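Local coordinates for PA14 domain-containing protein (Clostridium clariflavum, PDB 6QDI) that probably senses plant biomass, using tandem calcium-binding PA14 domains as the sugar-binding part of a membrane-bound anti-sigma factor, at residues A[132-135]-A[136-139]; A[162-165]-A[166-170]; A[225-229]-A[230-234]. All coordinates share one frame; numbering follows the deposited sequence.

The three contacts are local turns in a chain of two PA14 domains and follow one another in sequence. Interaction 1 belongs to the first domain, where residues 132-139 pass from strand 131-132 of one sheet to strand 138-140 of the other. Interactions 2 and 3 lie in the second domain and share one sheet: 162-170 links strands 157-162 and 170-176, while 225-234 closes the hairpin of strands 223-228 and 231-240. Their centres are about 20 Å apart, against about 47 and 52 Å to that of interaction 1, on the opposite side of the chain's centre. Interaction 1 thus joins two sheets, while 2 and 3 shape one, interaction 2 adding a calcium ligand, D163.

Interaction 1: residues A[132-135]-A[136-139]; sequences IVPT and ECLY
The flat carboxylate of E136 lies with one face against the P134 ring, P134 CB standing 3.5 Å from E136 OE2 and almost as close to OE1. The same ring meets C137 at its CG corner, 3.9 Å from C137 SG, and it also touches W123 of strand 117-125. E136 reaches back because CG sits between its backbone N and carbonyl carbon (chi1 63°) and the chain then bends at chi2. The backbone of the same residues makes two successive 3-10 turns: C137 N donates to P134 O at 3.0 Å and L138 N to T135 O at 3.0 Å. On the buried side V133 and L138 meet at about a right angle, V133 CG1 resting 3.8 Å from L138 CD2, and both also pack on I53 of strand 44-53. T135 turns its hydroxyl out of the turn to bond the backbone O of K24. The chemistry is thus divided: main-chain bonds hold the turn, apolar methyls join it to the interior, and the E136 carboxylate meets the proline ring by van der Waals contact.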
loop_
_atom_site.group_PDB
_atom_site.type_symbol
_atom_site.label_atom_id
_atom_site.label_comp_id
_atom_site.label_asym_id
_atom_site.label_seq_id
_atom_site.Cartn_x
_atom_site.Cartn_y
_atom_site.Cartn_z
ATOM N N ILE A 132 -11.785 3.428 -24.679
ATOM C CA ILE A 132 -10.853 3.760 -23.628
ATOM C C ILE A 132 -10.706 5.278 -23.617
ATOM O O ILE A 132 -10.570 5.925 -24.650
ATOM C CB ILE A 132 -9.499 3.063 -23.874
ATOM C CG1 ILE A 132 -9.667 1.550 -23.708
ATOM C CG2 ILE A 132 -8.414 3.612 -22.932
ATOM C CD1 ILE A 132 -9.904 1.159 -22.272
ATOM N N VAL A 133 -10.674 5.879 -22.427
ATOM C CA VAL A 133 -10.454 7.323 -22.350
ATOM C C VAL A 133 -9.044 7.579 -22.881
ATOM O O VAL A 133 -8.083 7.007 -22.366
ATOM C CB VAL A 133 -10.599 7.880 -20.931
ATOM C CG1 VAL A 133 -10.346 9.374 -20.990
ATOM C CG2 VAL A 133 -11.989 7.617 -20.397
ATOM N N PRO A 134 -8.917 8.379 -23.953
ATOM C CA PRO A 134 -7.627 8.424 -24.657
ATOM C C PRO A 134 -6.603 9.374 -24.056
ATOM O O PRO A 134 -6.957 10.350 -23.352
ATOM C CB PRO A 134 -8.006 8.905 -26.040
ATOM C CG PRO A 134 -9.220 9.745 -25.813
ATOM C CD PRO A 134 -9.976 9.100 -24.687
ATOM N N THR A 135 -5.344 9.138 -24.358
ATOM C CA THR A 135 -4.270 9.874 -23.733
ATOM C C THR A 135 -4.343 11.374 -23.980
ATOM O O THR A 135 -3.990 12.172 -23.093
ATOM C CB THR A 135 -2.903 9.275 -24.123
ATOM O OG1 THR A 135 -1.878 9.691 -23.204
ATOM C CG2 THR A 135 -2.487 9.634 -25.553
ATOM N N GLU A 136 -4.833 11.778 -25.140
ATOM C CA GLU A 136 -4.823 13.193 -25.466
ATOM C C GLU A 136 -5.851 13.980 -24.651
ATOM O O GLU A 136 -5.830 15.227 -24.683
ATOM C CB GLU A 136 -4.999 13.457 -26.956
ATOM C CG GLU A 136 -6.310 13.003 -27.510
ATOM C CD GLU A 136 -6.397 11.545 -27.963
ATOM O OE1 GLU A 136 -5.461 10.722 -27.729
ATOM O OE2 GLU A 136 -7.465 11.245 -28.568
ATOM N N CYS A 137 -6.735 13.274 -23.934
ATOM C CA CYS A 137 -7.720 13.905 -23.076
ATOM C C CYS A 137 -7.335 13.839 -21.572
ATOM O O CYS A 137 -8.140 14.224 -20.726
ATOM C CB CYS A 137 -9.074 13.259 -23.270
ATOM S SG CYS A 137 -9.747 13.523 -24.909
ATOM N N LEU A 138 -6.130 13.349 -21.275
ATOM C CA LEU A 138 -5.687 13.154 -19.895
ATOM C C LEU A 138 -4.403 13.933 -19.667
ATOM O O LEU A 138 -3.468 13.812 -20.465
ATOM C CB LEU A 138 -5.478 11.663 -19.644
ATOM C CG LEU A 138 -6.723 10.778 -19.780
ATOM C CD1 LEU A 138 -6.356 9.302 -19.713
ATOM C CD2 LEU A 138 -7.786 11.114 -18.722
ATOM N N TYR A 139 -4.313 14.627 -18.525
ATOM C CA TYR A 139 -3.143 15.454 -18.186
ATOM C C TYR A 139 -2.681 15.040 -16.789
ATOM O O TYR A 139 -3.508 14.980 -15.870
ATOM C CB TYR A 139 -3.522 16.921 -18.141
ATOM C CG TYR A 139 -4.087 17.435 -19.446
ATOM C CD1 TYR A 139 -5.406 17.159 -19.814
ATOM C CD2 TYR A 139 -3.320 18.181 -20.302
ATOM C CE1 TYR A 139 -5.932 17.608 -21.005
ATOM C CE2 TYR A 139 -3.843 18.662 -21.507
ATOM C CZ TYR A 139 -5.145 18.376 -21.849
ATOM O OH TYR A 139 -5.641 18.828 -23.056
#

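Interaction 2: residues A[162-165]-A[166-170]; sequences FDED and NLTNP. With CA (calcium ion), chain F.
F162 and L167 carry the apolar side of this turn, the leucine backbone lying across one face of the phenyl ring. L167 CA makes a CH-pi contact 3.9 Å from the F162 ring centroid, 17° off the normal, and the leucine end reaches back so that its CD2 lies 3.8 Å from F162 CD2. P170 approaches the ring obliquely, P170 CB standing 3.8 Å from F162 CE1; these two residues form an antiparallel non-hydrogen-bonded pair. D163 and N169 run side by side, pointing the same way, but carboxylate and amide planes are 59° apart and no bond joins them directly. Their backbones do bond: D163 N gives a nearly straight bond to N169 O at 2.9 Å, followed by E164 N to T168 O. E164 crosses T168 obliquely, and a water bridges the E164 carboxylate and the N169 amide, donating to E164 OE2 and accepting from N169 ND2. Within the return arm T168 OG1 donates to N166 OD1 at 2.7 Å; with N166 CG between backbone N and carbonyl carbon (chi1 67°), this amide oxygen folds back toward E164 CB. D165 OD1 forms a salt bridge with R265 of strand 257-266. D163 O binds calcium at 2.3 Å with three waters, one of which also donates to D163 OD1, itself held by the backbone N of N193. With D195 and K197 O completing the protein ligands, this hairpin loop between strands 157-162 and 170-176 contributes one backbone ligand, D163 O, to a calcium site of the second PA14 domain.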
loop_
_atom_site.group_PDB
_atom_site.type_symbol
_atom_site.label_atom_id
_atom_site.label_comp_id
_atom_site.label_asym_id
_atom_site.label_seq_id
_atom_site.Cartn_x
_atom_site.Cartn_y
_atom_site.Cartn_z
ATOM N N PHE A 162 7.500 -17.527 6.909
ATOM C CA PHE A 162 7.144 -18.899 7.288
ATOM C C PHE A 162 5.783 -19.284 6.753
ATOM O O PHE A 162 4.826 -18.487 6.782
ATOM C CB PHE A 162 7.108 -18.986 8.812
ATOM C CG PHE A 162 8.467 -18.742 9.453
ATOM C CD1 PHE A 162 9.388 -19.781 9.583
ATOM C CD2 PHE A 162 8.800 -17.495 9.943
ATOM C CE1 PHE A 162 10.627 -19.571 10.186
ATOM C CE2 PHE A 162 10.027 -17.284 10.562
ATOM C CZ PHE A 162 10.937 -18.318 10.673
ATOM N N ASP A 163 5.693 -20.524 6.258
ATOM C CA ASP A 163 4.453 -21.015 5.667
ATOM C C ASP A 163 3.421 -21.443 6.684
ATOM O O ASP A 163 2.240 -21.576 6.356
ATOM C CB ASP A 163 4.754 -22.188 4.721
ATOM C CG ASP A 163 4.225 -22.040 3.307
ATOM O OD1 ASP A 163 3.626 -21.013 2.970
ATOM O OD2 ASP A 163 4.467 -22.985 2.509
ATOM N N GLU A 164 3.831 -21.697 7.916
ATOM C CA GLU A 164 2.894 -21.938 9.012
ATOM C C GLU A 164 2.760 -20.665 9.831
ATOM O O GLU A 164 3.645 -19.802 9.793
ATOM C CB GLU A 164 3.394 -23.081 9.912
ATOM C CG GLU A 164 3.436 -24.413 9.202
ATOM C CD GLU A 164 2.076 -25.065 9.088
ATOM O OE1 GLU A 164 1.195 -24.922 9.972
ATOM O OE2 GLU A 164 1.899 -25.787 8.090
ATOM N N ASP A 165 1.683 -20.576 10.598
ATOM C CA ASP A 165 1.397 -19.392 11.428
ATOM C C ASP A 165 2.182 -19.322 12.723
ATOM O O ASP A 165 1.966 -18.407 13.496
ATOM C CB ASP A 165 -0.115 -19.230 11.595
ATOM C CG ASP A 165 -0.729 -20.206 12.511
ATOM O OD1 ASP A 165 -0.011 -20.784 13.356
ATOM O OD2 ASP A 165 -1.971 -20.391 12.453
ATOM N N ASN A 166 3.077 -20.288 12.950
ATOM C CA ASN A 166 3.756 -20.440 14.216
ATOM C C ASN A 166 5.274 -20.375 14.065
ATOM O O ASN A 166 5.997 -20.989 14.854
ATOM C CB ASN A 166 3.337 -21.738 14.912
ATOM C CG ASN A 166 3.816 -22.968 14.167
ATOM O OD1 ASN A 166 4.241 -22.851 13.023
ATOM N ND2 ASN A 166 3.795 -24.123 14.804
ATOM N N LEU A 167 5.767 -19.622 13.085
ATOM C CA LEU A 167 7.205 -19.415 12.887
ATOM C C LEU A 167 7.920 -20.713 12.542
ATOM O O LEU A 167 9.063 -20.913 12.898
ATOM C CB LEU A 167 7.874 -18.701 14.069
ATOM C CG LEU A 167 7.247 -17.343 14.416
ATOM C CD1 LEU A 167 7.853 -16.784 15.705
ATOM C CD2 LEU A 167 7.410 -16.285 13.302
ATOM N N THR A 168 7.252 -21.562 11.755
ATOM C CA THR A 168 7.874 -22.801 11.230
ATOM C C THR A 168 7.591 -22.929 9.735
ATOM O O THR A 168 6.738 -22.226 9.160
ATOM C CB THR A 168 7.421 -24.076 11.975
ATOM O OG1 THR A 168 6.045 -24.351 11.664
ATOM C CG2 THR A 168 7.627 -23.902 13.464
ATOM N N ASN A 169 8.336 -23.825 9.101
ATOM C CA ASN A 169 8.288 -24.039 7.648
ATOM C C ASN A 169 8.767 -22.807 6.882
ATOM O O ASN A 169 8.023 -22.208 6.091
ATOM C CB ASN A 169 6.925 -24.533 7.165
ATOM C CG ASN A 169 7.014 -25.294 5.846
ATOM O OD1 ASN A 169 8.105 -25.570 5.341
ATOM N ND2 ASN A 169 5.865 -25.600 5.258
ATOM N N PRO A 170 10.011 -22.392 7.125
ATOM C CA PRO A 170 10.536 -21.199 6.464
ATOM C C PRO A 170 10.607 -21.389 4.941
ATOM O O PRO A 170 11.006 -22.441 4.452
ATOM C CB PRO A 170 11.967 -21.083 7.019
ATOM C CG PRO A 170 12.319 -22.493 7.427
ATOM C CD PRO A 170 11.041 -23.036 7.974
HETATM CA CA CA F . 0.085 -21.491 5.473
HETATM O O HOH W 1 1.183 -20.117 3.900
HETATM O O HOH W 2 3.011 -25.136 5.710
HETATM O O HOH W 3 1.011 -23.432 4.390
HETATM O O HOH W 4 -0.687 -22.892 7.194
#

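Interaction 3: residues A[225-229]-A[230-234]; sequences SLWID and RQLLI
Strand segments 225-228 and 231-234 run antiparallel with their axes at 135°, joined by a type I' turn from I228 to Q231. I228 N donates to Q231 O at 2.9 Å, and Q231 N returns a bond to I228 O. Further along, L226 O takes L233 N at 2.9 Å and, more weakly, I234 N, while L226 N donates to I234 O. W227 and L232 form the non-hydrogen-bonded pair and share one face of the hairpin. L232 lies over the indole: its CB is 3.7 Å from the centroid of the W227 six-membered ring, 4° off the normal. With CG anti to the backbone N (chi1 177°), L232 carries its CD1 on over the five-membered part, 3.6 Å from W227 NE1. The backbone of R230 comes to the indole edge, in its plane. Since L233 and I234 both face L226, the register slips by one: a classic beta bulge, set in the hairpin of strands 223-228 and 231-240 at the margin of a sheet of the second PA14 domain. The bulge brings L233 CD1 to 3.6 Å from I228 CB, the two side chains crossing at about a right angle. L226 and I234 meet obliquely, CB to CB at 4.0 Å, on the face opposite the indole; both also touch V218 of strand 212-220, in the other sheet of the domain, and are buried between the two sheets here. At the turn, R230, its chain extended from CG to NE, forms a salt bridge with E259, whose backbone N also bonds D229 OD1, anchoring the turn to strand 257-266.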
loop_
_atom_site.group_PDB
_atom_site.type_symbol
_atom_site.label_atom_id
_atom_site.label_comp_id
_atom_site.label_asym_id
_atom_site.label_seq_id
_atom_site.Cartn_x
_atom_site.Cartn_y
_atom_site.Cartn_z
ATOM N N SER A 225 4.274 -9.896 18.411
ATOM C CA SER A 225 5.085 -9.698 19.598
ATOM C C SER A 225 6.283 -8.841 19.251
ATOM O O SER A 225 6.883 -9.014 18.198
ATOM C CB SER A 225 5.541 -11.015 20.217
ATOM O OG SER A 225 4.407 -11.701 20.793
ATOM N N LEU A 226 6.608 -7.922 20.150
ATOM C CA LEU A 226 7.738 -7.036 19.948
ATOM C C LEU A 226 8.729 -7.122 21.091
ATOM O O LEU A 226 8.386 -6.859 22.259
ATOM C CB LEU A 226 7.288 -5.573 19.848
ATOM C CG LEU A 226 8.397 -4.564 19.585
ATOM C CD1 LEU A 226 8.961 -4.692 18.170
ATOM C CD2 LEU A 226 7.879 -3.147 19.783
ATOM N N TRP A 227 9.965 -7.459 20.733
ATOM C CA TRP A 227 11.118 -7.495 21.642
ATOM C C TRP A 227 12.007 -6.297 21.327
ATOM O O TRP A 227 12.391 -6.076 20.177
ATOM C CB TRP A 227 11.929 -8.770 21.416
ATOM C CG TRP A 227 11.208 -10.016 21.746
ATOM C CD1 TRP A 227 10.273 -10.682 21.002
ATOM C CD2 TRP A 227 11.343 -10.782 22.969
ATOM N NE1 TRP A 227 9.860 -11.820 21.660
ATOM C CE2 TRP A 227 10.498 -11.911 22.862
ATOM C CE3 TRP A 227 12.129 -10.647 24.115
ATOM C CZ2 TRP A 227 10.387 -12.866 23.879
ATOM C CZ3 TRP A 227 12.041 -11.600 25.115
ATOM C CH2 TRP A 227 11.177 -12.702 24.984
ATOM N N ILE A 228 12.339 -5.530 22.357
ATOM C CA ILE A 228 13.195 -4.346 22.262
ATOM C C ILE A 228 14.308 -4.578 23.280
ATOM O O ILE A 228 14.035 -4.714 24.492
ATOM C CB ILE A 228 12.368 -3.065 22.613
ATOM C CG1 ILE A 228 11.340 -2.765 21.534
ATOM C CG2 ILE A 228 13.261 -1.916 22.921
ATOM C CD1 ILE A 228 11.876 -2.395 20.186
ATOM N N ASP A 229 15.543 -4.651 22.796
ATOM C CA ASP A 229 16.677 -4.952 23.673
ATOM C C ASP A 229 16.429 -6.173 24.534
ATOM O O ASP A 229 16.750 -6.235 25.719
ATOM C CB ASP A 229 17.117 -3.733 24.467
ATOM C CG ASP A 229 17.770 -2.675 23.602
ATOM O OD1 ASP A 229 18.377 -3.029 22.560
ATOM O OD2 ASP A 229 17.706 -1.473 23.984
ATOM N N ARG A 230 15.854 -7.213 23.912
ATOM C CA ARG A 230 15.612 -8.530 24.526
ATOM C C ARG A 230 14.648 -8.478 25.703
ATOM O O ARG A 230 14.639 -9.391 26.521
ATOM C CB ARG A 230 16.911 -9.248 24.861
ATOM C CG ARG A 230 17.783 -9.341 23.649
ATOM C CD ARG A 230 18.991 -10.218 23.892
ATOM N NE ARG A 230 19.873 -10.131 22.760
ATOM C CZ ARG A 230 21.126 -10.561 22.800
ATOM N NH1 ARG A 230 21.589 -11.307 23.822
ATOM N NH2 ARG A 230 21.912 -10.275 21.792
ATOM N N GLN A 231 13.778 -7.469 25.703
ATOM C CA GLN A 231 12.634 -7.396 26.625
ATOM C C GLN A 231 11.363 -7.477 25.811
ATOM O O GLN A 231 11.233 -6.790 24.770
ATOM C CB GLN A 231 12.665 -6.067 27.375
ATOM C CG GLN A 231 13.894 -5.879 28.246
ATOM C CD GLN A 231 13.950 -6.841 29.413
ATOM O OE1 GLN A 231 12.929 -7.237 29.981
ATOM N NE2 GLN A 231 15.159 -7.229 29.780
ATOM N N LEU A 232 10.434 -8.328 26.241
ATOM C CA LEU A 232 9.194 -8.510 25.512
ATOM C C LEU A 232 8.229 -7.404 25.937
ATOM O O LEU A 232 7.655 -7.421 27.027
ATOM C CB LEU A 232 8.638 -9.877 25.814
ATOM C CG LEU A 232 7.293 -10.220 25.173
ATOM C CD1 LEU A 232 7.350 -10.169 23.661
ATOM C CD2 LEU A 232 6.906 -11.604 25.661
ATOM N N LEU A 233 8.112 -6.375 25.107
ATOM C CA LEU A 233 7.351 -5.191 25.456
ATOM C C LEU A 233 5.915 -5.238 24.987
ATOM O O LEU A 233 5.074 -4.565 25.564
ATOM C CB LEU A 233 7.999 -3.897 24.988
ATOM C CG LEU A 233 9.396 -3.648 25.527
ATOM C CD1 LEU A 233 9.850 -2.253 25.096
ATOM C CD2 LEU A 233 9.505 -3.826 27.057
ATOM N N ILE A 234 5.639 -6.004 23.938
ATOM C CA ILE A 234 4.283 -6.222 23.429
ATOM C C ILE A 234 4.140 -7.699 23.212
ATOM O O ILE A 234 4.892 -8.279 22.426
ATOM C CB ILE A 234 4.015 -5.451 22.108
ATOM C CG1 ILE A 234 4.112 -3.949 22.302
ATOM C CG2 ILE A 234 2.658 -5.892 21.546
ATOM C CD1 ILE A 234 4.051 -3.110 21.055
#